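Local coordinates for protein Dye type peroxidase A (Streptomyces lividans 1326, PDB 6GZW) that binds haem and, as a dye-decolourising peroxidase, probably uses hydrogen peroxide to oxidise dyes and other substrates, at residues E45-A48 against L49-W53. Residues are numbered along the deposited sequence; the frame is centred on the assembly and turned at random.
Sequences EAAA and LLRRW
Two donors share the carbonyl oxygen of Glu45. The amide of Leu49 reaches it from one turn further along the helix, Leu49 N to Glu45 O being 3.0 Å with a somewhat bent N-H...O angle of 146°, and a water donates a second hydrogen bond to the same oxygen. That water in turn accepts a bond from Arg52 NH2 at 3.0 Å and lies in the plane of the guanidinium, at its edge, so a side chain seven residues on is tied back to the helix backbone. Arg52 can fold back this way because its chain bends at chi3 (-60°), which lays NH1 alongside the carbonyl of Ala48; Arg52 NE is spent on the carbonyl of Asp148, in helix 135-149, and the two bonds together should limit rotation of the group.

Arg51 returns by a similar bend but packs differently. One face of its guanidinium rests over the backbone: Ala47 O and Ala48 CA each lie 3.5 Å from its plane, nearer the margin than the centre, and Arg51 NH2 is 3.6 Å from Ala48 CA and 3.8 Å from Ala48 CB. The short side chains of Ala47 and Ala48 probably allow the flat group to lie this close. Tyr369 also touches the Arg51 side chain.

On the inner side, with CG turned anti to the backbone N (chi1 172°), Leu49 holds CD1 3.5 Å above the plane of the Trp53 ring, off-centre toward its NE1-CE2 bond. Leu126 of strand 126-132 meets both residues, whereas Leu50 and Ala47 pack on Leu375 of helix 372-375. Successive i to i+4 backbone bonds from Glu45 to Arg52 mark a regular amphipathic alpha-helix, here helix 43-61, packed against the antiparallel sheet of the ferredoxin-like fold characteristic of dye-decolourising peroxidases.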
# COMPACT_ATOMS: atom_id res chain seq x y z
N GLU A 45 -22.61 4.98 24.59
CA GLU A 45 -22.26 4.11 23.46
C GLU A 45 -20.85 4.41 22.96
O GLU A 45 -20.10 3.51 22.60
CB GLU A 45 -23.28 4.22 22.33
CG GLU A 45 -24.66 3.64 22.69
CD GLU A 45 -25.52 4.56 23.56
OE1 GLU A 45 -25.30 5.79 23.56
OE2 GLU A 45 -26.44 4.04 24.23
N ALA A 46 -20.48 5.68 22.95
CA ALA A 46 -19.10 6.06 22.65
C ALA A 46 -18.11 5.53 23.68
O ALA A 46 -17.01 5.11 23.31
CB ALA A 46 -18.97 7.58 22.54
N ALA A 47 -18.46 5.57 24.97
CA ALA A 47 -17.58 5.04 26.01
C ALA A 47 -17.34 3.54 25.80
O ALA A 47 -16.20 3.08 25.84
CB ALA A 47 -18.15 5.32 27.40
N ALA A 48 -18.40 2.79 25.53
CA ALA A 48 -18.28 1.37 25.23
C ALA A 48 -17.42 1.10 23.97
O ALA A 48 -16.66 0.13 23.94
CB ALA A 48 -19.65 0.73 25.07
N LEU A 49 -17.52 1.97 22.96
CA LEU A 49 -16.74 1.83 21.74
C LEU A 49 -15.25 2.03 22.00
O LEU A 49 -14.43 1.24 21.54
CB LEU A 49 -17.24 2.81 20.67
CG LEU A 49 -16.40 2.92 19.39
CD1 LEU A 49 -16.33 1.58 18.70
CD2 LEU A 49 -17.05 3.90 18.45
N LEU A 50 -14.90 3.07 22.75
CA LEU A 50 -13.50 3.30 23.09
C LEU A 50 -12.94 2.17 23.98
O LEU A 50 -11.78 1.82 23.85
CB LEU A 50 -13.27 4.68 23.73
CG LEU A 50 -12.95 5.86 22.80
CD1 LEU A 50 -11.57 5.72 22.17
CD2 LEU A 50 -14.03 6.03 21.73
N ARG A 51 -13.77 1.59 24.86
CA ARG A 51 -13.36 0.37 25.58
C ARG A 51 -13.01 -0.79 24.63
O ARG A 51 -11.95 -1.42 24.76
CB ARG A 51 -14.42 -0.11 26.60
CG ARG A 51 -14.25 0.49 27.98
CD ARG A 51 -15.11 -0.16 29.08
NE ARG A 51 -16.58 -0.09 28.87
CZ ARG A 51 -17.37 1.00 28.92
NH1 ARG A 51 -16.89 2.22 29.17
NH2 ARG A 51 -18.69 0.86 28.72
N ARG A 52 -13.91 -1.07 23.69
CA ARG A 52 -13.69 -2.13 22.70
C ARG A 52 -12.41 -1.83 21.93
O ARG A 52 -11.53 -2.67 21.80
CB ARG A 52 -14.85 -2.25 21.69
CG ARG A 52 -16.05 -2.99 22.20
CD ARG A 52 -17.00 -3.41 21.09
NE ARG A 52 -17.59 -2.34 20.26
CZ ARG A 52 -18.57 -1.50 20.62
NH1 ARG A 52 -19.09 -1.51 21.87
NH2 ARG A 52 -19.04 -0.65 19.74
N TRP A 53 -12.35 -0.61 21.40
CA TRP A 53 -11.24 -0.23 20.55
C TRP A 53 -9.91 -0.33 21.30
O TRP A 53 -8.93 -0.81 20.75
CB TRP A 53 -11.40 1.20 20.02
CG TRP A 53 -12.20 1.34 18.78
CD1 TRP A 53 -12.62 0.35 17.93
CD2 TRP A 53 -12.59 2.57 18.19
NE1 TRP A 53 -13.30 0.90 16.87
CE2 TRP A 53 -13.30 2.26 17.00
CE3 TRP A 53 -12.47 3.91 18.56
CZ2 TRP A 53 -13.83 3.23 16.17
CZ3 TRP A 53 -13.01 4.87 17.74
CH2 TRP A 53 -13.66 4.53 16.55
O HOH W 1 -20.84 0.96 21.51